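Long-range contacts in ricin B lectin (Clostridium thermocellum, PDB 3VSF), which probably hydrolyses beta-1,3-galactan from chain ends as a family 43 glycosidase and carries a ricin-type beta-trefoil module that binds galactose: residues Trp325-Phe330 with Glu337-Asp342; Leu374-Gly379 with Gln398-Val403; Ser417-Asp422 with Gln436-Gly441. All blocks are in the same frame, centred on the assembly; numbering follows the deposited sequence.

How the interactions relate
All three contacts are mostly buried, but they lie in different places. Interaction 1 belongs to the last blade of the catalytic propeller. Interactions 2 and 3 belong to the beta-trefoil module and reach the same curled sheet. Interaction 3 touches interaction 1, so it sits at the junction of the two modules. Interaction 2 touches interaction 3 by packing but stays about 7 Å, nearest atoms, from interaction 1. The chemistry follows the place. Interaction 1 is mainly prolines and leucines, with a polar end. Interaction 2 is a tryptophan against strand 373-376, inside the trefoil. Interaction 3 is a hairpin pairing rich in polar side chains and includes galactose-site residues.

Interaction 1: Trp325-Phe330 with Glu337-Asp342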
# COMPACT_ATOMS: atom_id res chain seq x y z
N TRP A 325 -0.26 6.34 -1.16
CA TRP A 325 0.06 5.46 -2.28
C TRP A 325 1.48 4.92 -2.17
O TRP A 325 2.43 5.68 -1.96
CB TRP A 325 -0.14 6.18 -3.61
CG TRP A 325 -1.57 6.44 -3.95
CD1 TRP A 325 -2.65 6.24 -3.14
CD2 TRP A 325 -2.09 6.94 -5.19
NE1 TRP A 325 -3.81 6.59 -3.80
CE2 TRP A 325 -3.49 7.02 -5.06
CE3 TRP A 325 -1.50 7.32 -6.40
CZ2 TRP A 325 -4.31 7.47 -6.09
CZ3 TRP A 325 -2.31 7.77 -7.42
CH2 TRP A 325 -3.70 7.84 -7.26
N LEU A 326 1.62 3.61 -2.31
CA LEU A 326 2.92 2.96 -2.21
C LEU A 326 3.02 1.85 -3.24
O LEU A 326 2.00 1.31 -3.69
CB LEU A 326 3.11 2.38 -0.81
CG LEU A 326 2.97 3.35 0.37
CD1 LEU A 326 2.93 2.59 1.68
CD2 LEU A 326 4.11 4.36 0.37
N PRO A 327 4.25 1.49 -3.64
CA PRO A 327 4.44 0.38 -4.57
C PRO A 327 4.35 -0.96 -3.85
O PRO A 327 4.90 -1.12 -2.76
CB PRO A 327 5.87 0.60 -5.08
CG PRO A 327 6.55 1.29 -3.95
CD PRO A 327 5.51 2.17 -3.31
N LEU A 328 3.66 -1.92 -4.46
CA LEU A 328 3.58 -3.27 -3.91
C LEU A 328 4.60 -4.16 -4.61
O LEU A 328 4.41 -4.53 -5.77
CB LEU A 328 2.17 -3.84 -4.08
CG LEU A 328 1.95 -5.26 -3.54
CD1 LEU A 328 2.19 -5.31 -2.04
CD2 LEU A 328 0.55 -5.75 -3.88
N ASN A 329 5.67 -4.50 -3.91
CA ASN A 329 6.76 -5.26 -4.50
C ASN A 329 6.66 -6.76 -4.24
O ASN A 329 6.23 -7.19 -3.17
CB ASN A 329 8.11 -4.73 -4.00
CG ASN A 329 8.33 -3.27 -4.35
OD1 ASN A 329 7.94 -2.82 -5.43
ND2 ASN A 329 8.95 -2.53 -3.45
N PHE A 330 7.05 -7.55 -5.23
CA PHE A 330 7.01 -9.01 -5.12
C PHE A 330 8.41 -9.61 -5.06
O PHE A 330 9.04 -9.84 -6.10
CB PHE A 330 6.24 -9.61 -6.30
CG PHE A 330 4.76 -9.36 -6.26
CD1 PHE A 330 3.89 -10.34 -5.80
CD2 PHE A 330 4.23 -8.15 -6.68
CE1 PHE A 330 2.53 -10.12 -5.77
CE2 PHE A 330 2.87 -7.92 -6.65
CZ PHE A 330 2.02 -8.91 -6.19
N GLU A 337 6.10 -7.41 -0.41
CA GLU A 337 6.69 -6.32 0.36
C GLU A 337 5.93 -5.02 0.11
O GLU A 337 5.60 -4.70 -1.02
CB GLU A 337 8.16 -6.14 -0.01
CG GLU A 337 8.73 -4.76 0.28
CD GLU A 337 10.11 -4.56 -0.31
OE1 GLU A 337 10.48 -3.39 -0.58
OE2 GLU A 337 10.83 -5.56 -0.51
N LEU A 338 5.67 -4.28 1.19
CA LEU A 338 4.98 -3.00 1.08
C LEU A 338 5.73 -1.93 1.87
O LEU A 338 5.45 -1.72 3.05
CB LEU A 338 3.53 -3.13 1.56
CG LEU A 338 2.55 -2.01 1.20
CD1 LEU A 338 2.63 -0.85 2.17
CD2 LEU A 338 2.77 -1.54 -0.24
N PRO A 339 6.70 -1.27 1.21
CA PRO A 339 7.55 -0.26 1.85
C PRO A 339 6.85 1.09 1.95
O PRO A 339 5.96 1.38 1.15
CB PRO A 339 8.73 -0.17 0.89
CG PRO A 339 8.13 -0.45 -0.44
CD PRO A 339 7.05 -1.48 -0.20
N TYR A 340 7.26 1.90 2.92
CA TYR A 340 6.72 3.25 3.04
C TYR A 340 7.73 4.31 2.62
O TYR A 340 8.79 4.44 3.23
CB TYR A 340 6.25 3.53 4.48
CG TYR A 340 5.86 4.97 4.70
CD1 TYR A 340 4.59 5.43 4.34
CD2 TYR A 340 6.74 5.88 5.26
CE1 TYR A 340 4.22 6.75 4.54
CE2 TYR A 340 6.38 7.20 5.47
CZ TYR A 340 5.12 7.63 5.11
OH TYR A 340 4.76 8.94 5.31
N TYR A 341 7.39 5.05 1.58
CA TYR A 341 8.20 6.18 1.14
C TYR A 341 7.41 7.46 1.37
O TYR A 341 6.28 7.59 0.90
CB TYR A 341 8.55 6.04 -0.34
CG TYR A 341 9.23 4.73 -0.70
CD1 TYR A 341 10.17 4.16 0.14
CD2 TYR A 341 8.92 4.07 -1.88
CE1 TYR A 341 10.79 2.97 -0.18
CE2 TYR A 341 9.54 2.88 -2.22
CZ TYR A 341 10.47 2.34 -1.36
OH TYR A 341 11.08 1.15 -1.69
N ASP A 342 8.00 8.40 2.09
CA ASP A 342 7.33 9.67 2.36
C ASP A 342 7.01 10.38 1.05
O ASP A 342 6.09 11.20 0.98
CB ASP A 342 8.19 10.55 3.26
CG ASP A 342 7.39 11.63 3.96
OD1 ASP A 342 6.84 11.36 5.05
OD2 ASP A 342 7.30 12.75 3.42
O HOH W 1 10.52 0.08 -4.37
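L326 lays its two methyls over L338 and the backbone of P339-Y341. Its CD1 is 3.5 Å from CD1 of L338, and the two side chains cross at about a right angle. CG of L326 stands anti to its own carbonyl carbon (chi1 -56°), which carries both methyls onto the 337-342 chain. The CD2 branch reaches the backbone N of Y341 at 3.6 Å and also brushes the ring of Y340. The other methyl of L338, CD2, rests on the backbone O of P327. CG of P327 meets CE2 of Y341 at 3.8 Å, with ring and proline again crosswise.

This is the outer side of the last four-stranded blade of the five-bladed beta-propeller of family 43. Strand 322-330 is the third strand of that blade. The chain returns antiparallel beside it, forms one antiparallel hydrogen-bonded pair, N329 with E337, then runs on as a loop.

At that pair the backbone is bonded both ways: N of N329 to O of E337 at 2.9 Å, and N of E337 to O of N329 at 2.8 Å. Both side chains stand on the same face of the sheet and point the same way. ND2 of N329 gives a weak bond to OE1 of E337 (3.4 Å), with amide and carboxylate planes 86° apart. The other carboxylate oxygen, OE2, forms a salt bridge with R419 of the trefoil module. ND2 of N329 also donates to a water, 3.2 Å away. That water lies in the ring plane of Y341 and is hydrogen-bonded to its OH at 2.9 Å.

Interaction 2: Leu374-Gly379 with Gln398-Val403; sequences LDVLDG and QQWYLV
L374 leans against the indole of W400 along most of its length. Its CB is 4.0 Å from NE1 of W400. Its CG comes next, at 4.1 Å from CZ2. CG is anti to the backbone N (chi1 -158°), which turns the branch over the ring. The tip, CD2, lies above one face of the indole, offset toward the rim, and is about equally close to CZ2 and CE2. The two side chains cross at about a right angle.

The same residue also holds the ring by its edge. NE1 of W400 donates to O of L374 at 3.2 Å. The bond is nearly straight at NE1 (164°) and runs in the ring plane. The donor arrives 65° above the carbonyl plane. CA of Q398 offers a further C-H contact to this O. At the far end of the ring, CH2 of W400 touches CG2 of V376 at 4.2 Å.

Q398 and W400 form the Q-x-W signature of ricin-type beta-trefoil repeats. The tryptophan sits in the trefoil interior, where I412 and N414 of strand 409-414 also touch it.

The glutamine packs by its methylene chain. CG of Q398 is 3.2 Å from OD1 of D375, and the carboxylate and amide planes stand nearly perpendicular. The amide finds its hydrogen bonds elsewhere: NE2 of Q398 donates to O of T391, and OE1 accepts from N of N393.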
# COMPACT_ATOMS: atom_id res chain seq x y z
N LEU A 374 31.33 0.78 3.84
CA LEU A 374 30.06 0.11 4.09
C LEU A 374 29.54 -0.53 2.81
O LEU A 374 29.47 0.11 1.76
CB LEU A 374 29.04 1.10 4.64
CG LEU A 374 27.88 0.47 5.43
CD1 LEU A 374 28.42 -0.27 6.63
CD2 LEU A 374 26.88 1.53 5.85
N ASP A 375 29.16 -1.80 2.90
CA ASP A 375 28.76 -2.57 1.73
C ASP A 375 27.71 -3.62 2.09
O ASP A 375 27.42 -3.83 3.27
CB ASP A 375 29.99 -3.25 1.11
CG ASP A 375 29.69 -3.90 -0.22
OD1 ASP A 375 28.88 -3.35 -0.99
OD2 ASP A 375 30.26 -4.98 -0.50
N VAL A 376 27.15 -4.26 1.08
CA VAL A 376 26.21 -5.35 1.29
C VAL A 376 26.88 -6.67 0.92
O VAL A 376 27.56 -6.76 -0.09
CB VAL A 376 24.93 -5.18 0.44
CG1 VAL A 376 24.01 -6.38 0.61
CG2 VAL A 376 24.21 -3.89 0.81
N LEU A 377 26.69 -7.69 1.76
CA LEU A 377 27.30 -8.99 1.52
C LEU A 377 26.99 -9.51 0.12
O LEU A 377 25.83 -9.56 -0.29
CB LEU A 377 26.84 -10.01 2.57
CG LEU A 377 27.41 -11.42 2.41
CD1 LEU A 377 28.93 -11.38 2.37
CD2 LEU A 377 26.92 -12.33 3.53
N ASP A 378 28.04 -9.88 -0.61
CA ASP A 378 27.91 -10.38 -1.97
C ASP A 378 27.19 -9.38 -2.88
O ASP A 378 26.64 -9.76 -3.91
CB ASP A 378 27.17 -11.73 -1.98
CG ASP A 378 27.97 -12.83 -1.31
OD1 ASP A 378 29.21 -12.81 -1.41
OD2 ASP A 378 27.35 -13.71 -0.69
N GLY A 379 27.21 -8.11 -2.48
CA GLY A 379 26.54 -7.07 -3.24
C GLY A 379 25.11 -7.44 -3.58
O GLY A 379 24.61 -7.09 -4.65
N GLN A 398 28.23 -0.21 -2.65
CA GLN A 398 28.97 0.59 -1.67
C GLN A 398 28.58 2.07 -1.74
O GLN A 398 29.26 2.92 -1.17
CB GLN A 398 30.47 0.43 -1.88
CG GLN A 398 30.96 -1.01 -1.74
CD GLN A 398 32.45 -1.14 -1.97
OE1 GLN A 398 33.09 -0.24 -2.50
NE2 GLN A 398 33.00 -2.28 -1.58
N GLN A 399 27.49 2.37 -2.44
CA GLN A 399 27.02 3.74 -2.57
C GLN A 399 25.69 3.92 -1.83
O GLN A 399 24.82 3.05 -1.91
CB GLN A 399 26.88 4.12 -4.04
CG GLN A 399 28.12 3.81 -4.87
CD GLN A 399 27.99 4.24 -6.31
OE1 GLN A 399 27.33 5.23 -6.62
NE2 GLN A 399 28.61 3.49 -7.21
N TRP A 400 25.55 5.03 -1.12
CA TRP A 400 24.39 5.23 -0.26
C TRP A 400 23.80 6.64 -0.36
O TRP A 400 24.53 7.63 -0.39
CB TRP A 400 24.77 4.93 1.19
CG TRP A 400 25.36 3.57 1.39
CD1 TRP A 400 26.65 3.19 1.15
CD2 TRP A 400 24.69 2.40 1.88
NE1 TRP A 400 26.82 1.86 1.46
CE2 TRP A 400 25.63 1.35 1.90
CE3 TRP A 400 23.38 2.14 2.29
CZ2 TRP A 400 25.31 0.07 2.32
CZ3 TRP A 400 23.06 0.86 2.71
CH2 TRP A 400 24.02 -0.16 2.72
N TYR A 401 22.47 6.71 -0.40
CA TYR A 401 21.77 7.99 -0.35
C TYR A 401 21.54 8.38 1.10
O TYR A 401 21.59 7.54 2.00
CB TYR A 401 20.42 7.90 -1.06
CG TYR A 401 20.49 7.60 -2.53
CD1 TYR A 401 20.98 8.53 -3.43
CD2 TYR A 401 20.04 6.38 -3.03
CE1 TYR A 401 21.04 8.25 -4.79
CE2 TYR A 401 20.09 6.10 -4.38
CZ TYR A 401 20.59 7.04 -5.25
OH TYR A 401 20.64 6.76 -6.60
N LEU A 402 21.27 9.66 1.33
CA LEU A 402 20.93 10.14 2.67
C LEU A 402 19.63 10.95 2.64
O LEU A 402 19.61 12.09 2.17
CB LEU A 402 22.06 10.97 3.26
CG LEU A 402 23.36 10.23 3.57
CD1 LEU A 402 24.39 11.19 4.17
CD2 LEU A 402 23.11 9.06 4.51
N VAL A 403 18.55 10.35 3.15
CA VAL A 403 17.24 10.99 3.12
C VAL A 403 16.83 11.51 4.49
O VAL A 403 16.55 10.73 5.40
CB VAL A 403 16.16 10.01 2.62
CG1 VAL A 403 14.80 10.70 2.58
CG2 VAL A 403 16.53 9.47 1.24

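Interaction 3: Ser417-Asp422 with Gln436-Gly441; sequences SGRALD and QYTSNG
A420 and Y437 are joined by two backbone hydrogen bonds, an antiparallel hydrogen-bonded pair. N of A420 donates to O of Y437 at 2.8 Å, and N of Y437 to O of A420 at 2.9 Å. CA of Q436 adds a C-H contact to O of A420.

R419 runs extended past Q436, its CD 3.9 Å from CD of Q436. Two guanidinium nitrogens have partners beyond the hairpin: NE donates to O of V381, and NH1 forms a salt bridge with E337 of the propeller. CG2 of T438 lies in the guanidinium plane, 3.4 Å from NH1. NE2 of Q436 is bonded to O of D382 and O of S380. OE1 of Q436 and OG of S417 are 2.7 Å apart.

D422 lies alongside Y437, with CB of D422 3.6 Å from CB of Y437 and carboxylate and ring planes 42° apart. Its OD2 accepts from NE2 of Q445, which helps to position the acid. D422 and N440 bind galactose, together with D425 and N444, in another structure of this protein; no galactose is bound to this chain.

Strands 420-423 and 432-437 form this hairpin of the beta-trefoil. Strand 432-437 pairs on with 385-390 and 479-484, and L421 packs on I412 of strand 409-414.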
# COMPACT_ATOMS: atom_id res chain seq x y z
N SER A 417 20.26 -1.33 -4.35
CA SER A 417 18.94 -1.75 -3.88
C SER A 417 18.34 -0.66 -3.01
O SER A 417 18.99 -0.14 -2.11
CB SER A 417 19.05 -3.06 -3.08
OG SER A 417 19.85 -2.88 -1.93
N GLY A 418 17.09 -0.30 -3.29
CA GLY A 418 16.43 0.79 -2.60
C GLY A 418 16.16 0.52 -1.13
O GLY A 418 15.41 1.26 -0.49
N ARG A 419 16.78 -0.52 -0.59
CA ARG A 419 16.58 -0.90 0.80
C ARG A 419 17.38 0.00 1.74
O ARG A 419 18.40 0.57 1.36
CB ARG A 419 16.95 -2.36 1.01
CG ARG A 419 16.33 -3.28 -0.02
CD ARG A 419 16.53 -4.75 0.32
NE ARG A 419 15.96 -5.61 -0.72
CZ ARG A 419 14.67 -5.90 -0.82
NH1 ARG A 419 13.80 -5.40 0.04
NH2 ARG A 419 14.25 -6.70 -1.80
N ALA A 420 16.90 0.13 2.98
CA ALA A 420 17.52 1.03 3.95
C ALA A 420 18.35 0.28 4.98
O ALA A 420 18.10 -0.90 5.27
CB ALA A 420 16.46 1.87 4.64
N LEU A 421 19.35 0.96 5.54
CA LEU A 421 20.17 0.40 6.60
C LEU A 421 19.29 0.15 7.81
O LEU A 421 18.69 1.08 8.35
CB LEU A 421 21.32 1.34 6.95
CG LEU A 421 22.42 0.78 7.85
CD1 LEU A 421 23.10 -0.42 7.19
CD2 LEU A 421 23.44 1.86 8.17
N ASP A 422 19.22 -1.10 8.24
CA ASP A 422 18.27 -1.50 9.28
C ASP A 422 18.93 -2.33 10.38
O ASP A 422 19.74 -3.21 10.10
CB ASP A 422 17.12 -2.28 8.65
CG ASP A 422 16.08 -2.71 9.66
OD1 ASP A 422 16.27 -3.77 10.30
OD2 ASP A 422 15.07 -2.00 9.82
N GLN A 436 20.22 -4.71 5.38
CA GLN A 436 19.44 -3.83 4.51
C GLN A 436 18.02 -4.37 4.45
O GLN A 436 17.81 -5.55 4.17
CB GLN A 436 20.05 -3.74 3.11
CG GLN A 436 20.01 -5.04 2.32
CD GLN A 436 20.40 -4.85 0.87
OE1 GLN A 436 20.74 -3.74 0.45
NE2 GLN A 436 20.35 -5.92 0.09
N TYR A 437 17.05 -3.51 4.73
CA TYR A 437 15.66 -3.95 4.80
C TYR A 437 14.73 -2.96 4.13
O TYR A 437 15.08 -1.80 3.93
CB TYR A 437 15.25 -4.17 6.26
CG TYR A 437 14.06 -5.08 6.44
CD1 TYR A 437 14.19 -6.46 6.28
CD2 TYR A 437 12.81 -4.58 6.79
CE1 TYR A 437 13.10 -7.30 6.45
CE2 TYR A 437 11.72 -5.41 6.96
CZ TYR A 437 11.87 -6.77 6.79
OH TYR A 437 10.80 -7.61 6.96
N THR A 438 13.53 -3.42 3.79
CA THR A 438 12.52 -2.56 3.18
C THR A 438 12.21 -1.40 4.11
O THR A 438 12.11 -1.57 5.32
CB THR A 438 11.22 -3.34 2.91
OG1 THR A 438 10.41 -3.35 4.09
CG2 THR A 438 11.54 -4.78 2.52
N SER A 439 12.06 -0.21 3.54
CA SER A 439 11.75 0.97 4.34
C SER A 439 10.38 0.82 4.99
O SER A 439 9.40 0.47 4.33
CB SER A 439 11.78 2.23 3.47
OG SER A 439 11.54 3.39 4.25
N ASN A 440 10.31 1.06 6.30
CA ASN A 440 9.07 0.91 7.03
C ASN A 440 8.88 1.95 8.13
O ASN A 440 8.11 1.75 9.07
CB ASN A 440 8.96 -0.50 7.62
CG ASN A 440 10.12 -0.84 8.54
OD1 ASN A 440 10.69 0.03 9.19
ND2 ASN A 440 10.48 -2.12 8.59
N GLY A 441 9.59 3.07 8.00
CA GLY A 441 9.45 4.18 8.93
C GLY A 441 9.87 3.85 10.35
O GLY A 441 9.70 4.66 11.26